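Local coordinates for protein putative PLP-dependent aminotransferase (Bacillus cereus ATCC 10987, PDB 3JU7) that probably acts as a pyridoxal phosphate-dependent aminotransferase of the DegT/DnrJ/EryC1 family, at residues 68-73 / 130-135; 110-115 / 136-141. All coordinates share one frame; numbering follows the deposited sequence.

In the fold
Both contacts are buried, and residues 130-141 run through them without a break: the strand and its first loop residues serve interaction 1, the continuation serves interaction 2. The other partners differ. Interaction 1 sets helix 62-73 against strand 130-133 and is purely apolar, with no hydrogen bond between its segments. Interaction 2, about 18 Å away between centres, joins two loops that leave strands 101-105 and 130-133; lacking regular partners there, the chain uses hydroxyls, a water and aromatic rings. The two contacts meet where CE of Met114, a selenomethionine, packs 3.6 Å from CB of Pro135. Neither contact lies at the predicted cofactor lysine, Lys191.

Interaction 1 of 2, residues 68-73 / 130-135; sequences AAIQLK and VAIVVP
Ile132 sends its CD1 methyl straight at the helix, where it lies 3.8 Å from Ile70 CA and 4.0 Å from Ile70 CG1. The two isoleucine side chains cross at about a right angle, so a narrow methyl tip, not a broad flank, meets the helix surface. The torsions explain the reach: in Ile132, CG1 stands anti to the backbone N (chi1 -160°) and CD1 extends onward, carrying the methyl well out from the strand. The same methyl also comes within 4.2 Å of Lys73 CB, one helical turn beyond Ile70, and thus fits against two residues on one side of the helix. This is consistent with the helix-on-sheet layering of the large domain of fold-type I PLP enzymes, to which the DegT/DnrJ/EryC1 family belongs: helix 62-73 covers a face of the sheet, and its segment 68-73 runs at 140° to strand 130-133, closer to antiparallel than parallel. The strand is bonded through its backbone to strand 80-84, and beta-branched isoleucine and valine suit such an extended, buried position. Val134, just past the strand end, adds its CG2 at 4.3 Å from Ile70 CG1, with its CB also directed toward the helix. Ile70 CG1 thus touches the ends of both side chains, and Cys98 touches Ile70 as well. Lys73 divides its work: the aliphatic base packs here and on Val159, while the chain, bent at chi3 and chi4, carries NZ away from the strand to a salt bridge with Glu152. Gln71, whose CB is directed away from the strand, packs on Trp97 of the second subunit.

Interaction 2 of 2, residues 110-115 / 136-141; sequences DDWYMD and YATFGS
Trp112 and Thr138 tie together two irregular loops, the first shaped by an Asx turn in which Asp111 OD1 accepts from Tyr113 N at 3.0 Å, the second by an inverse gamma turn centred on Ala137. The loops follow the two outer strands of the parallel sheet, 101-105 and 130-133, which are separated by 80-84, and they meet without strand pairing. Among the hydrogen bonds, Thr138 OG1 donates to Trp112 O over 2.8 Å, approaching 47° out of the carbonyl plane. Threonine suits this site because its other branch, CG2, stays apolar and lies between the Trp112 ring edge and one face of Phe139. Ser141 OG donates a hydrogen bond to Thr138 O and sits at the edge of the Tyr113 ring, in its plane, 2.5 Å from Tyr113 OH; that phenol hydroxyl is hydrogen-bonded to Thr283 OG1. Serine can do both because OG is turned back between its own backbone N and carbonyl carbon (chi1 65°). Gln281 NE2 bonds both Asp111 O and Thr138 O, bridging the two loops from outside. Within the second loop, Tyr136 OH accepts a hydrogen bond from Phe139 N, 3.1 Å and nearly straight. A water links the loops, accepting from Met114 N at 3.2 Å and donating to Tyr136 O at 2.6 Å. In the aromatic packing, Ile347 touches both Trp112 and Phe139. These two rings meet rim to rim, neither over the other's face, their planes 82° apart, with Trp112 CE3 only 3.4 Å from Phe139 CE2.

Interaction 1 of 2, residues 68-73 / 130-135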
ATOM      1  N   ALA A  68      -1.757  -0.078  -9.845  1.00 22.33           N
ATOM      2  CA  ALA A  68      -3.019   0.558 -10.168  1.00 21.88           C
ATOM      3  C   ALA A  68      -3.029   0.935 -11.658  1.00 24.00           C
ATOM      4  O   ALA A  68      -3.980   0.593 -12.410  1.00 22.68           O
ATOM      5  CB  ALA A  68      -3.192   1.804  -9.350  1.00 20.79           C
ATOM      6  N   ALA A  69      -1.966   1.641 -12.062  1.00 22.86           N
ATOM      7  CA  ALA A  69      -1.828   2.171 -13.423  1.00 22.85           C
ATOM      8  C   ALA A  69      -1.838   1.058 -14.493  1.00 21.44           C
ATOM      9  O   ALA A  69      -2.572   1.145 -15.461  1.00 24.56           O
ATOM     10  CB  ALA A  69      -0.587   3.066 -13.547  1.00 18.97           C
ATOM     11  N   ILE A  70      -1.059   0.020 -14.300  1.00 20.53           N
ATOM     12  CA  ILE A  70      -1.028  -1.117 -15.239  1.00 21.73           C
ATOM     13  C   ILE A  70      -2.389  -1.816 -15.316  1.00 23.19           C
ATOM     14  O   ILE A  70      -2.884  -2.082 -16.405  1.00 20.21           O
ATOM     15  CB  ILE A  70       0.070  -2.130 -14.829  1.00 19.17           C
ATOM     16  CG1 ILE A  70       1.454  -1.536 -15.120  1.00 22.54           C
ATOM     17  CG2 ILE A  70      -0.110  -3.516 -15.517  1.00 18.45           C
ATOM     18  CD1 ILE A  70       2.545  -2.085 -14.254  1.00 18.96           C
ATOM     19  N   GLN A  71      -2.981  -2.097 -14.149  1.00 24.94           N
ATOM     20  CA  GLN A  71      -4.321  -2.703 -14.069  1.00 23.22           C
ATOM     21  C   GLN A  71      -5.344  -1.853 -14.840  1.00 23.66           C
ATOM     22  O   GLN A  71      -6.077  -2.392 -15.629  1.00 24.53           O
ATOM     23  CB  GLN A  71      -4.764  -2.879 -12.605  1.00 22.09           C
ATOM     24  CG  GLN A  71      -6.154  -3.486 -12.463  1.00 23.32           C
ATOM     25  CD  GLN A  71      -6.267  -4.874 -13.088  1.00 28.65           C
ATOM     26  OE1 GLN A  71      -5.324  -5.655 -13.060  1.00 33.97           O
ATOM     27  NE2 GLN A  71      -7.423  -5.168 -13.667  1.00 30.40           N
ATOM     28  N   LEU A  72      -5.378  -0.534 -14.644  1.00 22.08           N
ATOM     29  CA  LEU A  72      -6.307   0.325 -15.411  1.00 24.38           C
ATOM     30  C   LEU A  72      -6.045   0.329 -16.919  1.00 24.51           C
ATOM     31  O   LEU A  72      -6.954   0.260 -17.725  1.00 20.07           O
ATOM     32  CB  LEU A  72      -6.238   1.788 -14.919  1.00 23.60           C
ATOM     33  CG  LEU A  72      -7.054   2.812 -15.703  1.00 30.51           C
ATOM     34  CD1 LEU A  72      -8.535   2.499 -15.531  1.00 25.77           C
ATOM     35  CD2 LEU A  72      -6.705   4.233 -15.270  1.00 21.14           C
ATOM     36  N   LYS A  73      -4.779   0.438 -17.293  1.00 26.13           N
ATOM     37  CA  LYS A  73      -4.410   0.767 -18.654  1.00 22.19           C
ATOM     38  C   LYS A  73      -4.095  -0.459 -19.516  1.00 22.67           C
ATOM     39  O   LYS A  73      -4.072  -0.353 -20.720  1.00 23.58           O
ATOM     40  CB  LYS A  73      -3.205   1.702 -18.606  1.00 22.40           C
ATOM     41  CG  LYS A  73      -3.601   3.121 -18.207  1.00 24.13           C
ATOM     42  CD  LYS A  73      -2.508   4.136 -18.339  1.00 26.68           C
ATOM     43  CE  LYS A  73      -1.959   4.311 -19.765  1.00 26.48           C
ATOM     44  NZ  LYS A  73      -2.726   5.200 -20.646  1.00 19.87           N
ATOM     45  N   VAL A 130       0.716  -8.015 -26.673  1.00 28.54           N
ATOM     46  CA  VAL A 130       1.220  -6.918 -25.860  1.00 26.25           C
ATOM     47  C   VAL A 130       0.068  -6.351 -25.042  1.00 26.57           C
ATOM     48  O   VAL A 130      -0.948  -5.954 -25.605  1.00 28.08           O
ATOM     49  CB  VAL A 130       1.862  -5.836 -26.708  1.00 24.93           C
ATOM     50  CG1 VAL A 130       2.397  -4.776 -25.817  1.00 19.70           C
ATOM     51  CG2 VAL A 130       2.983  -6.455 -27.534  1.00 22.18           C
ATOM     52  N   ALA A 131       0.192  -6.379 -23.717  1.00 23.29           N
ATOM     53  CA  ALA A 131      -0.834  -5.807 -22.872  1.00 22.94           C
ATOM     54  C   ALA A 131      -0.475  -4.375 -22.513  1.00 22.30           C
ATOM     55  O   ALA A 131      -1.368  -3.538 -22.327  1.00 20.94           O
ATOM     56  CB  ALA A 131      -1.021  -6.611 -21.600  1.00 20.63           C
ATOM     57  N   ILE A 132       0.822  -4.122 -22.370  1.00 23.24           N
ATOM     58  CA  ILE A 132       1.313  -2.822 -21.902  1.00 24.03           C
ATOM     59  C   ILE A 132       2.826  -2.690 -22.090  1.00 22.27           C
ATOM     60  O   ILE A 132       3.549  -3.679 -22.192  1.00 21.70           O
ATOM     61  CB  ILE A 132       0.919  -2.606 -20.410  1.00 25.10           C
ATOM     62  CG1 ILE A 132       0.968  -1.119 -20.023  1.00 26.11           C
ATOM     63  CG2 ILE A 132       1.686  -3.557 -19.487  1.00 16.44           C
ATOM     64  CD1 ILE A 132       0.139  -0.794 -18.805  1.00 19.81           C
ATOM     65  N   VAL A 133       3.279  -1.454 -22.167  1.00 20.98           N
ATOM     66  CA  VAL A 133       4.680  -1.127 -22.235  1.00 20.28           C
ATOM     67  C   VAL A 133       5.013  -0.266 -21.013  1.00 21.74           C
ATOM     68  O   VAL A 133       4.322   0.717 -20.729  1.00 20.65           O
ATOM     69  CB  VAL A 133       5.010  -0.355 -23.551  1.00 21.88           C
ATOM     70  CG1 VAL A 133       6.411   0.198 -23.501  1.00 13.84           C
ATOM     71  CG2 VAL A 133       4.774  -1.267 -24.800  1.00 12.67           C
ATOM     72  N   VAL A 134       6.079  -0.628 -20.306  1.00 21.50           N
ATOM     73  CA  VAL A 134       6.429   0.024 -19.047  1.00 21.67           C
ATOM     74  C   VAL A 134       7.919   0.370 -19.083  1.00 21.94           C
ATOM     75  O   VAL A 134       8.760  -0.403 -18.613  1.00 20.06           O
ATOM     76  CB  VAL A 134       6.079  -0.891 -17.850  1.00 20.71           C
ATOM     77  CG1 VAL A 134       6.300  -0.178 -16.488  1.00 18.13           C
ATOM     78  CG2 VAL A 134       4.641  -1.391 -17.982  1.00 14.46           C
ATOM     79  N   PRO A 135       8.254   1.524 -19.666  1.00 21.77           N
ATOM     80  CA  PRO A 135       9.654   1.934 -19.641  1.00 24.67           C
ATOM     81  C   PRO A 135      10.032   2.487 -18.272  1.00 25.19           C
ATOM     82  O   PRO A 135       9.152   2.931 -17.491  1.00 26.82           O
ATOM     83  CB  PRO A 135       9.724   3.031 -20.716  1.00 24.52           C
ATOM     84  CG  PRO A 135       8.365   3.580 -20.760  1.00 24.54           C
ATOM     85  CD  PRO A 135       7.407   2.508 -20.367  1.00 23.18           C
TER

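Interaction 2 of 2, residues 110-115 / 136-141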
ATOM      1  N   ASP A 110      24.418   3.383 -23.914  1.00 22.06           N
ATOM      2  CA  ASP A 110      24.793   4.717 -23.428  1.00 23.17           C
ATOM      3  C   ASP A 110      23.805   5.432 -22.519  1.00 24.64           C
ATOM      4  O   ASP A 110      24.209   5.979 -21.489  1.00 23.29           O
ATOM      5  CB  ASP A 110      25.164   5.633 -24.601  1.00 25.45           C
ATOM      6  CG  ASP A 110      24.093   5.694 -25.686  1.00 24.37           C
ATOM      7  OD1 ASP A 110      22.998   5.081 -25.558  1.00 34.37           O
ATOM      8  OD2 ASP A 110      24.380   6.362 -26.679  1.00 27.51           O
ATOM      9  N   ASP A 111      22.520   5.449 -22.883  1.00 26.60           N
ATOM     10  CA  ASP A 111      21.513   6.142 -22.060  1.00 25.64           C
ATOM     11  C   ASP A 111      20.799   5.210 -21.084  1.00 24.81           C
ATOM     12  O   ASP A 111      20.120   5.676 -20.186  1.00 23.67           O
ATOM     13  CB  ASP A 111      20.523   6.984 -22.900  1.00 26.20           C
ATOM     14  CG  ASP A 111      19.689   6.172 -23.893  1.00 28.16           C
ATOM     15  OD1 ASP A 111      19.363   4.990 -23.643  1.00 31.11           O
ATOM     16  OD2 ASP A 111      19.345   6.752 -24.953  1.00 36.79           O
ATOM     17  N   TRP A 112      20.984   3.906 -21.293  1.00 23.63           N
ATOM     18  CA  TRP A 112      20.474   2.818 -20.450  1.00 22.58           C
ATOM     19  C   TRP A 112      18.968   2.760 -20.352  1.00 23.02           C
ATOM     20  O   TRP A 112      18.423   2.208 -19.406  1.00 23.39           O
ATOM     21  CB  TRP A 112      21.097   2.853 -19.063  1.00 23.59           C
ATOM     22  CG  TRP A 112      22.569   3.072 -19.098  1.00 25.94           C
ATOM     23  CD1 TRP A 112      23.429   2.687 -20.085  1.00 23.14           C
ATOM     24  CD2 TRP A 112      23.362   3.713 -18.097  1.00 23.76           C
ATOM     25  NE1 TRP A 112      24.709   3.064 -19.768  1.00 24.96           N
ATOM     26  CE2 TRP A 112      24.697   3.696 -18.551  1.00 28.97           C
ATOM     27  CE3 TRP A 112      23.074   4.316 -16.866  1.00 24.16           C
ATOM     28  CZ2 TRP A 112      25.750   4.260 -17.811  1.00 26.63           C
ATOM     29  CZ3 TRP A 112      24.104   4.863 -16.135  1.00 24.78           C
ATOM     30  CH2 TRP A 112      25.436   4.835 -16.617  1.00 26.22           C
ATOM     31  N   TYR A 113      18.295   3.340 -21.334  1.00 22.23           N
ATOM     32  CA  TYR A 113      16.870   3.148 -21.469  1.00 23.67           C
ATOM     33  C   TYR A 113      16.592   1.976 -22.433  1.00 22.46           C
ATOM     34  O   TYR A 113      17.453   1.562 -23.225  1.00 21.44           O
ATOM     35  CB  TYR A 113      16.173   4.404 -22.005  1.00 21.76           C
ATOM     36  CG  TYR A 113      16.570   5.704 -21.376  1.00 19.15           C
ATOM     37  CD1 TYR A 113      16.563   5.866 -20.003  1.00 18.83           C
ATOM     38  CD2 TYR A 113      16.859   6.809 -22.161  1.00 18.48           C
ATOM     39  CE1 TYR A 113      16.891   7.089 -19.424  1.00 21.34           C
ATOM     40  CE2 TYR A 113      17.198   8.027 -21.600  1.00 23.29           C
ATOM     41  CZ  TYR A 113      17.218   8.173 -20.226  1.00 23.22           C
ATOM     42  OH  TYR A 113      17.525   9.410 -19.669  1.00 24.95           O
HETATM   43  N   MSE A 114      15.367   1.483 -22.362  1.00 22.13           N
HETATM   44  CA  MSE A 114      14.851   0.488 -23.286  1.00 25.27           C
HETATM   45  C   MSE A 114      15.117   0.996 -24.712  1.00 26.92           C
HETATM   46  O   MSE A 114      14.849   2.166 -25.033  1.00 27.73           O
HETATM   47  CB  MSE A 114      13.355   0.220 -22.967  1.00 24.31           C
HETATM   48  CG  MSE A 114      12.756  -0.890 -23.756  1.00 29.34           C
HETATM   49 SE   MSE A 114      11.209  -1.647 -22.979  0.75 14.11          SE
HETATM   50  CE  MSE A 114      10.283   0.086 -22.690  1.00 14.78           C
ATOM     51  N   ASP A 115      15.732   0.148 -25.531  1.00 26.01           N
ATOM     52  CA  ASP A 115      16.048   0.498 -26.912  1.00 25.87           C
ATOM     53  C   ASP A 115      14.779   0.471 -27.762  1.00 27.01           C
ATOM     54  O   ASP A 115      14.212  -0.589 -28.002  1.00 22.56           O
ATOM     55  CB  ASP A 115      17.082  -0.489 -27.470  1.00 27.02           C
ATOM     56  CG  ASP A 115      17.341  -0.312 -28.963  1.00 29.70           C
ATOM     57  OD1 ASP A 115      16.492   0.274 -29.662  1.00 39.00           O
ATOM     58  OD2 ASP A 115      18.379  -0.799 -29.446  1.00 26.14           O
ATOM     59  N   TYR A 136      11.328   2.424 -17.978  1.00 24.14           N
ATOM     60  CA  TYR A 136      11.892   3.042 -16.765  1.00 22.84           C
ATOM     61  C   TYR A 136      12.818   4.214 -17.114  1.00 22.25           C
ATOM     62  O   TYR A 136      13.721   4.072 -17.914  1.00 20.02           O
ATOM     63  CB  TYR A 136      12.627   1.967 -15.999  1.00 22.81           C
ATOM     64  CG  TYR A 136      13.551   2.434 -14.914  1.00 24.25           C
ATOM     65  CD1 TYR A 136      13.172   3.400 -14.009  1.00 25.98           C
ATOM     66  CD2 TYR A 136      14.798   1.849 -14.760  1.00 20.77           C
ATOM     67  CE1 TYR A 136      14.041   3.805 -12.995  1.00 24.37           C
ATOM     68  CE2 TYR A 136      15.665   2.252 -13.751  1.00 24.12           C
ATOM     69  CZ  TYR A 136      15.294   3.228 -12.876  1.00 25.85           C
ATOM     70  OH  TYR A 136      16.190   3.644 -11.887  1.00 30.79           O
ATOM     71  N   ALA A 137      12.585   5.377 -16.525  1.00 23.05           N
ATOM     72  CA  ALA A 137      13.412   6.551 -16.789  1.00 22.35           C
ATOM     73  C   ALA A 137      14.668   6.423 -15.909  1.00 24.68           C
ATOM     74  O   ALA A 137      14.840   7.106 -14.884  1.00 25.44           O
ATOM     75  CB  ALA A 137      12.638   7.826 -16.505  1.00 21.13           C
ATOM     76  N   THR A 138      15.541   5.529 -16.353  1.00 22.19           N
ATOM     77  CA  THR A 138      16.687   5.054 -15.581  1.00 24.22           C
ATOM     78  C   THR A 138      17.429   6.144 -14.833  1.00 23.43           C
ATOM     79  O   THR A 138      17.848   7.150 -15.428  1.00 23.40           O
ATOM     80  CB  THR A 138      17.688   4.319 -16.524  1.00 24.52           C
ATOM     81  OG1 THR A 138      16.962   3.343 -17.260  1.00 21.58           O
ATOM     82  CG2 THR A 138      18.848   3.681 -15.764  1.00 19.16           C
ATOM     83  N   PHE A 139      17.550   5.909 -13.528  1.00 21.81           N
ATOM     84  CA  PHE A 139      18.316   6.743 -12.585  1.00 21.61           C
ATOM     85  C   PHE A 139      17.852   8.208 -12.528  1.00 21.90           C
ATOM     86  O   PHE A 139      18.653   9.122 -12.344  1.00 21.64           O
ATOM     87  CB  PHE A 139      19.812   6.622 -12.853  1.00 20.33           C
ATOM     88  CG  PHE A 139      20.352   5.168 -12.868  1.00 24.16           C
ATOM     89  CD1 PHE A 139      19.940   4.234 -11.953  1.00 18.80           C
ATOM     90  CD2 PHE A 139      21.342   4.801 -13.760  1.00 24.70           C
ATOM     91  CE1 PHE A 139      20.467   2.949 -11.944  1.00 30.18           C
ATOM     92  CE2 PHE A 139      21.874   3.538 -13.753  1.00 27.98           C
ATOM     93  CZ  PHE A 139      21.432   2.605 -12.843  1.00 26.74           C
ATOM     94  N   GLY A 140      16.549   8.422 -12.670  1.00 21.70           N
ATOM     95  CA  GLY A 140      15.952   9.763 -12.480  1.00 21.53           C
ATOM     96  C   GLY A 140      16.350  10.710 -13.594  1.00 22.25           C
ATOM     97  O   GLY A 140      16.593  11.874 -13.387  1.00 26.41           O
ATOM     98  N   SER A 141      16.393  10.204 -14.810  1.00 24.43           N
ATOM     99  CA  SER A 141      16.955  10.954 -15.904  1.00 24.50           C
ATOM    100  C   SER A 141      15.884  11.306 -16.901  1.00 23.99           C
ATOM    101  O   SER A 141      14.720  10.871 -16.794  1.00 23.78           O
ATOM    102  CB  SER A 141      18.064  10.130 -16.569  1.00 25.31           C
ATOM    103  OG  SER A 141      17.528   8.975 -17.160  1.00 27.56           O
TER
HETATM  104  O   HOH W   1      14.286   1.914 -19.337  1.00 20.92           O